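Local coordinates for protein chlamydomonas reinhardtii THB1 (Chlamydomonas reinhardtii, PDB 6CII) that binds a b-type heme as a group I truncated hemoglobin of the two-on-two globin fold and probably binds oxygen, at residues D8-R13 with Y59-S64; E21-V26 with S99-L104. All coordinates share one frame; numbering follows the deposited sequence. Where two conformers were deposited one is given.

Both contacts tie the N-terminal part of this all-helical globin to later helices. Interaction 1 packs short helix 10-13 on the C-terminal end of helix 46-60 and the glycine turn after it; interaction 2 joins helix 16-33, the next helix after 10-13, to the end of helix 87-103, one helix from each pair of the two-on-two fold. Their segments alternate along the chain, in the order 8-13, 21-26, 59-64, 99-104, so the two pairings overlap in sequence. The centres lie 16 Å apart and the nearest atoms about 6 Å, so the contacts are neighbours without touching. F61 is about 8 Å from the heme and L101 about 11 Å, side chain to ligand.

Interaction 1: residues D8-R13 with Y59-S64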
ATOM      1  N   ASP A   8     -19.721  -2.401   6.237  1.00 18.93           N
ATOM      2  CA  ASP A   8     -19.089  -3.275   7.204  1.00 17.77           C
ATOM      3  C   ASP A   8     -17.692  -3.712   6.791  1.00 14.03           C
ATOM      4  O   ASP A   8     -16.991  -4.326   7.598  1.00 19.63           O
ATOM      5  CB  ASP A   8     -20.007  -4.463   7.495  1.00 25.08           C
ATOM      6  CG  ASP A   8     -21.278  -4.033   8.249  1.00 25.09           C
ATOM      7  OD1 ASP A   8     -21.419  -2.821   8.574  1.00 23.18           O
ATOM      8  OD2 ASP A   8     -22.126  -4.898   8.510  1.00 35.10           O
ATOM      9  N   SER A   9     -17.239  -3.346   5.591  1.00 14.35           N
ATOM     10  CA  SER A   9     -15.873  -3.655   5.200  1.00 12.91           C
ATOM     11  C   SER A   9     -14.894  -2.821   6.000  1.00 14.53           C
ATOM     12  O   SER A   9     -15.230  -1.773   6.566  1.00 13.96           O
ATOM     13  CB  SER A   9     -15.639  -3.363   3.717  1.00 14.59           C
ATOM     14  OG  SER A   9     -15.782  -1.971   3.463  1.00 13.38           O
ATOM     15  N   LEU A  10     -13.653  -3.306   6.036  1.00 12.72           N
ATOM     16  CA  LEU A  10     -12.581  -2.550   6.676  1.00 11.85           C
ATOM     17  C   LEU A  10     -12.450  -1.183   6.036  1.00 14.03           C
ATOM     18  O   LEU A  10     -12.356  -0.169   6.723  1.00 12.74           O
ATOM     19  CB  LEU A  10     -11.271  -3.316   6.561  1.00 11.68           C
ATOM     20  CG  LEU A  10     -10.028  -2.527   6.979  1.00 12.61           C
ATOM     21  CD1 LEU A  10     -10.073  -2.201   8.481  1.00 15.09           C
ATOM     22  CD2 LEU A  10      -8.745  -3.295   6.604  1.00 13.54           C
ATOM     23  N   TYR A  11     -12.452  -1.153   4.704  1.00 11.76           N
ATOM     24  CA  TYR A  11     -12.448   0.093   3.948  1.00 10.62           C
ATOM     25  C   TYR A  11     -13.497   1.071   4.447  1.00 11.70           C
ATOM     26  O   TYR A  11     -13.182   2.218   4.763  1.00 11.75           O
ATOM     27  CB  TYR A  11     -12.703  -0.246   2.490  1.00 13.31           C
ATOM     28  CG  TYR A  11     -12.803   0.925   1.546  1.00 11.18           C
ATOM     29  CD1 TYR A  11     -14.057   1.361   1.087  1.00  8.28           C
ATOM     30  CD2 TYR A  11     -11.665   1.548   1.062  1.00  8.96           C
ATOM     31  CE1 TYR A  11     -14.146   2.406   0.173  1.00 11.77           C
ATOM     32  CE2 TYR A  11     -11.744   2.595   0.141  1.00  9.03           C
ATOM     33  CZ  TYR A  11     -12.992   3.016  -0.285  1.00 11.53           C
ATOM     34  OH  TYR A  11     -13.111   4.019  -1.223  1.00 10.96           O
ATOM     35  N   SER A  12     -14.765   0.640   4.511  1.00 12.31           N
ATOM     36  CA  SER A  12     -15.805   1.556   4.957  0.68 13.92           C
ATOM     37  C   SER A  12     -15.595   1.976   6.402  1.00 12.46           C
ATOM     38  O   SER A  12     -15.769   3.158   6.741  1.00 13.36           O
ATOM     39  CB  SER A  12     -17.179   0.924   4.765  0.68 12.87           C
ATOM     40  OG  SER A  12     -17.357   0.715   3.386  0.68 14.55           O
ATOM     41  N   ARG A  13     -15.203   1.031   7.263  1.00 11.84           N
ATOM     42  CA  ARG A  13     -15.065   1.320   8.689  1.00 13.71           C
ATOM     43  C   ARG A  13     -13.922   2.283   8.964  1.00 14.51           C
ATOM     44  O   ARG A  13     -13.972   3.055   9.929  1.00 15.57           O
ATOM     45  CB  ARG A  13     -14.881   0.016   9.446  1.00 11.79           C
ATOM     46  CG  ARG A  13     -16.179  -0.837   9.486  1.00 13.41           C
ATOM     47  CD  ARG A  13     -16.025  -2.176  10.227  1.00 16.06           C
ATOM     48  NE  ARG A  13     -15.271  -3.175   9.472  1.00 20.18           N
ATOM     49  CZ  ARG A  13     -14.086  -3.653   9.856  1.00 22.17           C
ATOM     50  NH1 ARG A  13     -13.552  -3.237  10.992  1.00 22.92           N
ATOM     51  NH2 ARG A  13     -13.449  -4.559   9.133  1.00 23.51           N
ATOM     52  N   TYR A  59      -9.372  -2.252  -2.953  1.00 11.58           N
ATOM     53  CA  TYR A  59      -9.742  -3.644  -3.214  1.00 14.76           C
ATOM     54  C   TYR A  59      -9.431  -4.549  -2.020  1.00 15.74           C
ATOM     55  O   TYR A  59     -10.311  -5.281  -1.547  1.00 14.75           O
ATOM     56  CB  TYR A  59      -9.029  -4.141  -4.473  1.00 13.68           C
ATOM     57  CG  TYR A  59      -9.149  -5.633  -4.665  1.00 16.26           C
ATOM     58  CD1 TYR A  59     -10.377  -6.208  -4.936  1.00 23.28           C
ATOM     59  CD2 TYR A  59      -8.048  -6.458  -4.516  1.00 18.42           C
ATOM     60  CE1 TYR A  59     -10.508  -7.568  -5.104  1.00 28.06           C
ATOM     61  CE2 TYR A  59      -8.168  -7.841  -4.683  1.00 24.95           C
ATOM     62  CZ  TYR A  59      -9.401  -8.378  -4.973  1.00 30.93           C
ATOM     63  OH  TYR A  59      -9.537  -9.740  -5.129  1.00 45.75           O
ATOM     64  N   VAL A  60      -8.186  -4.539  -1.524  1.00 13.75           N
ATOM     65  CA  VAL A  60      -7.866  -5.526  -0.487  1.00 12.24           C
ATOM     66  C   VAL A  60      -8.495  -5.175   0.851  1.00 10.14           C
ATOM     67  O   VAL A  60      -8.643  -6.062   1.702  1.00 13.42           O
ATOM     68  CB  VAL A  60      -6.354  -5.742  -0.297  1.00 14.74           C
ATOM     69  CG1 VAL A  60      -5.756  -6.308  -1.600  1.00 16.86           C
ATOM     70  CG2 VAL A  60      -5.648  -4.453   0.165  1.00 11.22           C
ATOM     71  N   PHE A  61      -8.866  -3.914   1.080  1.00 12.46           N
ATOM     72  CA  PHE A  61      -9.617  -3.566   2.282  1.00 11.29           C
ATOM     73  C   PHE A  61     -11.116  -3.802   2.108  1.00 13.09           C
ATOM     74  O   PHE A  61     -11.884  -3.458   3.002  1.00 11.97           O
ATOM     75  CB  PHE A  61      -9.350  -2.105   2.701  1.00 10.49           C
ATOM     76  CG  PHE A  61      -7.882  -1.815   3.065  1.00 10.88           C
ATOM     77  CD1 PHE A  61      -7.000  -2.838   3.386  1.00 10.20           C
ATOM     78  CD2 PHE A  61      -7.408  -0.509   3.101  1.00 10.79           C
ATOM     79  CE1 PHE A  61      -5.683  -2.558   3.703  1.00 12.12           C
ATOM     80  CE2 PHE A  61      -6.075  -0.233   3.436  1.00 11.02           C
ATOM     81  CZ  PHE A  61      -5.223  -1.276   3.721  1.00 10.26           C
ATOM     82  N   GLY A  62     -11.540  -4.388   0.986  1.00 13.26           N
ATOM     83  CA  GLY A  62     -12.935  -4.762   0.792  1.00 14.64           C
ATOM     84  C   GLY A  62     -13.842  -3.687   0.232  1.00 16.05           C
ATOM     85  O   GLY A  62     -15.067  -3.815   0.343  1.00 19.77           O
ATOM     86  N   GLY A  63     -13.292  -2.635  -0.346  1.00 13.91           N
ATOM     87  CA  GLY A  63     -14.061  -1.506  -0.842  1.00 14.80           C
ATOM     88  C   GLY A  63     -14.414  -1.546  -2.303  1.00 18.27           C
ATOM     89  O   GLY A  63     -15.103  -0.640  -2.787  1.00 23.59           O
ATOM     90  N   SER A  64     -13.953  -2.546  -3.036  1.00 20.32           N
ATOM     91  CA  SER A  64     -14.361  -2.673  -4.419  1.00 22.24           C
ATOM     92  C   SER A  64     -14.484  -4.152  -4.737  1.00 28.95           C
ATOM     93  O   SER A  64     -13.973  -5.011  -4.011  1.00 32.67           O
ATOM     94  CB  SER A  64     -13.374  -1.970  -5.355  1.00 25.52           C
ATOM     95  OG  SER A  64     -12.099  -2.568  -5.263  1.00 24.14           O
TER
HETATM   96  O   HOH W   1     -17.311  -2.020   1.205  1.00 25.23           O
HETATM   97  O   HOH W   2     -13.167  -5.868   4.825  1.00 16.36           O
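Y11 and F61 form the tight part of this contact. The backbone N of Y11 donates to F61 O at 2.9 Å with an N-H...O angle of 160°. The same two residues also meet through carbon, Y11 CB lying 3.8 Å from F61 CB. The Y11 ring points away from its own backbone N (chi1 177°, CG trans to N), which carries it over to the glycines, and its CD1 stands 3.5 Å from G63 CA. A beta carbon modelled on G63 would fall 2.4 Å from Y11 CD1, evidence that the ring uses the room a bare backbone leaves. L10 closes the inner side: CD2 meets F61 CD1 at 3.7 Å as the two side chains cross obliquely, and L10 also rests on E113 and I117 of helix 108-126.

Near S9 the packing gives way to water. S9 OG accepts from S12 N at 3.0 Å. The same hydroxyl is hydrogen-bonded to water 1, 2.7 Å from OG, and this water in turn donates to G62 O. A second water accepts from L10 N and donates to F61 O, so that carbonyl serves both water and Y11 N. Putting an alanine in place of S9 removes the hydroxyl, which would probably leave S12 N without its capping acceptor and break the water bridge to G62 O.

The contact joins two helix ends. S9 is the N-cap of helix 10-13, while helix 46-60 stops in a Schellman motif, with G62 at positive phi as its C-prime residue, G62 N bonded to Y59 O and G63 N to T58 O. The arrangement is a helix N-terminus docked on a Schellman-terminated helix C-terminus, here within a truncated-globin fold.

Interaction 2: residues E21-V26 with S99-L104; sequences EKAVDV and STLQEL
E103 brings the one flat side-chain group that takes part between E21-V26 and S99-L104, and its share is slight: OE1 of the carboxylate comes no nearer than 4.2 Å to V26 CG1, a carbon, and no ring or guanidinium stacks here. The contact is instead built mainly from aliphatic carbons. T100 CG2 is set anti to the backbone N (chi1 -66° for OG1), which sends the methyl across to helix 16-33, where it sits 3.5 Å from A23 O and touches V26 CB as well. The V26 and T100 side chains lie alongside one another, running opposite ways, with V26 CG1 3.7 Å from T100 OG1. That hydroxyl is hydrogen-bonded to H96 O one turn back, so this bond is made within its own helix, and V26 meets it only by van der Waals contact.

A23, with only a methyl for a side chain, is met by two leucines. L104 CD1 reaches its CA at 3.7 Å, and L101 CD2 its CB at 4.0 Å. L104 also passes over the aliphatic part of K22, CD1 lying 3.8 Å from CG, at the more exposed margin.

The axes of segments 21-26 and 99-103, parts of helices 16-33 and 87-103, approach to 9.4 Å at 127° between their N-to-C directions. Because no hydrogen bond or salt bridge links the two segments, fit of shape and burial of carbon hold them together.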
ATOM      1  N   GLU A  21      -7.399   7.662   0.348  1.00 12.54           N
ATOM      2  CA  GLU A  21      -6.670   8.604  -0.489  0.55 10.86           C
ATOM      3  C   GLU A  21      -5.680   9.426   0.330  1.00 10.00           C
ATOM      4  O   GLU A  21      -4.534   9.606  -0.094  1.00 11.29           O
ATOM      5  CB  GLU A  21      -7.646   9.492  -1.252  0.55 14.41           C
ATOM      6  CG  GLU A  21      -8.474   8.671  -2.252  0.55 16.23           C
ATOM      7  CD  GLU A  21      -9.124   9.500  -3.338  0.55 19.41           C
ATOM      8  OE1 GLU A  21      -9.433  10.684  -3.088  0.55 20.10           O
ATOM      9  OE2 GLU A  21      -9.330   8.958  -4.444  0.55 21.31           O
ATOM     10  N   LYS A  22      -6.090   9.908   1.510  1.00  9.70           N
ATOM     11  CA  LYS A  22      -5.172  10.644   2.371  1.00 10.29           C
ATOM     12  C   LYS A  22      -4.009   9.759   2.806  1.00 13.40           C
ATOM     13  O   LYS A  22      -2.848  10.189   2.775  1.00 10.39           O
ATOM     14  CB  LYS A  22      -5.922  11.194   3.592  1.00 10.33           C
ATOM     15  CG  LYS A  22      -5.043  11.938   4.602  1.00 15.81           C
ATOM     16  CD  LYS A  22      -4.473  13.199   4.007  1.00 18.44           C
ATOM     17  CE  LYS A  22      -3.918  14.109   5.115  1.00 24.30           C
ATOM     18  NZ  LYS A  22      -3.321  15.322   4.505  1.00 29.52           N
ATOM     19  N   ALA A  23      -4.296   8.517   3.199  1.00 10.20           N
ATOM     20  CA  ALA A  23      -3.218   7.649   3.660  1.00  6.43           C
ATOM     21  C   ALA A  23      -2.210   7.410   2.549  1.00 10.34           C
ATOM     22  O   ALA A  23      -1.003   7.489   2.780  1.00  8.78           O
ATOM     23  CB  ALA A  23      -3.780   6.321   4.173  1.00 11.50           C
ATOM     24  N   VAL A  24      -2.686   7.149   1.331  1.00  9.48           N
ATOM     25  CA  VAL A  24      -1.765   6.922   0.220  1.00  8.31           C
ATOM     26  C   VAL A  24      -0.954   8.185  -0.076  1.00 10.04           C
ATOM     27  O   VAL A  24       0.240   8.111  -0.385  1.00  8.42           O
ATOM     28  CB  VAL A  24      -2.531   6.422  -1.021  1.00  8.04           C
ATOM     29  CG1 VAL A  24      -1.613   6.444  -2.240  1.00 10.99           C
ATOM     30  CG2 VAL A  24      -3.012   4.997  -0.783  1.00  9.56           C
ATOM     31  N   ASP A  25      -1.580   9.362   0.021  1.00  8.07           N
ATOM     32  CA  ASP A  25      -0.844  10.591  -0.240  0.60  9.97           C
ATOM     33  C   ASP A  25       0.301  10.766   0.764  1.00  9.04           C
ATOM     34  O   ASP A  25       1.440  11.064   0.374  1.00  9.51           O
ATOM     35  CB  ASP A  25      -1.824  11.763  -0.210  0.60  9.57           C
ATOM     36  CG  ASP A  25      -1.262  13.015  -0.814  0.60 12.22           C
ATOM     37  OD1 ASP A  25      -0.506  12.936  -1.802  0.60 13.12           O
ATOM     38  OD2 ASP A  25      -1.596  14.101  -0.303  0.60 16.96           O
ATOM     39  N   VAL A  26       0.015  10.571   2.058  1.00  9.52           N
ATOM     40  CA  VAL A  26       1.035  10.735   3.104  1.00  9.41           C
ATOM     41  C   VAL A  26       2.117   9.675   2.956  1.00  7.67           C
ATOM     42  O   VAL A  26       3.314   9.951   3.056  1.00  9.41           O
ATOM     43  CB  VAL A  26       0.395  10.654   4.508  1.00  7.53           C
ATOM     44  CG1 VAL A  26       1.515  10.594   5.592  1.00  9.91           C
ATOM     45  CG2 VAL A  26      -0.536  11.833   4.749  1.00  9.27           C
ATOM     46  N   SER A  99       2.779   3.711  10.248  1.00 13.83           N
ATOM     47  CA  SER A  99       2.955   5.033  10.856  1.00 11.81           C
ATOM     48  C   SER A  99       1.979   6.051  10.285  1.00 11.42           C
ATOM     49  O   SER A  99       1.488   6.925  11.009  1.00 10.76           O
ATOM     50  CB  SER A  99       4.392   5.511  10.644  1.00 13.33           C
ATOM     51  OG  SER A  99       5.287   4.754  11.454  1.00 21.00           O
ATOM     52  N   THR A 100       1.709   5.972   8.973  1.00  9.61           N
ATOM     53  CA  THR A 100       0.727   6.862   8.359  1.00  7.48           C
ATOM     54  C   THR A 100      -0.653   6.653   8.955  1.00  8.84           C
ATOM     55  O   THR A 100      -1.365   7.620   9.273  1.00 11.92           O
ATOM     56  CB  THR A 100       0.680   6.615   6.854  1.00 14.05           C
ATOM     57  OG1 THR A 100       1.931   6.991   6.264  1.00 11.51           O
ATOM     58  CG2 THR A 100      -0.484   7.367   6.217  1.00 12.20           C
ATOM     59  N   LEU A 101      -1.077   5.387   9.058  1.00  9.89           N
ATOM     60  CA  LEU A 101      -2.409   5.118   9.586  1.00 11.18           C
ATOM     61  C   LEU A 101      -2.511   5.569  11.034  1.00 12.72           C
ATOM     62  O   LEU A 101      -3.546   6.098  11.460  1.00 13.13           O
ATOM     63  CB  LEU A 101      -2.711   3.633   9.453  1.00  8.63           C
ATOM     64  CG  LEU A 101      -2.862   3.133   8.021  1.00 12.37           C
ATOM     65  CD1 LEU A 101      -3.115   1.610   8.054  1.00 10.66           C
ATOM     66  CD2 LEU A 101      -3.962   3.867   7.271  1.00 16.19           C
ATOM     67  N   GLN A 102      -1.419   5.412  11.787  1.00 10.23           N
ATOM     68  CA  GLN A 102      -1.393   5.860  13.173  1.00 13.91           C
ATOM     69  C   GLN A 102      -1.558   7.368  13.253  1.00 17.25           C
ATOM     70  O   GLN A 102      -2.368   7.881  14.034  1.00 16.67           O
ATOM     71  CB  GLN A 102      -0.076   5.423  13.821  1.00 13.84           C
ATOM     72  CG  GLN A 102       0.100   5.921  15.246  1.00 15.29           C
ATOM     73  CD  GLN A 102      -0.909   5.330  16.220  1.00 30.66           C
ATOM     74  OE1 GLN A 102      -1.458   4.247  15.995  1.00 30.54           O
ATOM     75  NE2 GLN A 102      -1.159   6.046  17.313  1.00 29.54           N
ATOM     76  N   GLU A 103      -0.810   8.095  12.426  1.00 14.18           N
ATOM     77  CA  GLU A 103      -0.874   9.553  12.458  1.00 14.68           C
ATOM     78  C   GLU A 103      -2.251  10.058  12.079  1.00 17.76           C
ATOM     79  O   GLU A 103      -2.716  11.074  12.620  1.00 19.15           O
ATOM     80  CB  GLU A 103       0.157  10.151  11.507  1.00 16.49           C
ATOM     81  CG  GLU A 103       0.440  11.591  11.843  1.00 25.36           C
ATOM     82  CD  GLU A 103       1.249  12.259  10.778  1.00 29.88           C
ATOM     83  OE1 GLU A 103       1.302  11.692   9.674  1.00 26.07           O
ATOM     84  OE2 GLU A 103       1.829  13.329  11.051  1.00 24.63           O
ATOM     85  N   LEU A 104      -2.922   9.363  11.173  1.00 12.10           N
ATOM     86  CA  LEU A 104      -4.238   9.776  10.737  1.00 14.56           C
ATOM     87  C   LEU A 104      -5.335   9.359  11.697  1.00 15.36           C
ATOM     88  O   LEU A 104      -6.506   9.646  11.431  1.00 19.37           O
ATOM     89  CB  LEU A 104      -4.493   9.227   9.336  1.00 19.49           C
ATOM     90  CG  LEU A 104      -3.481   9.824   8.337  1.00 20.16           C
ATOM     91  CD1 LEU A 104      -3.679   9.251   6.934  1.00 22.57           C
ATOM     92  CD2 LEU A 104      -3.518  11.369   8.334  1.00 21.16           C
TER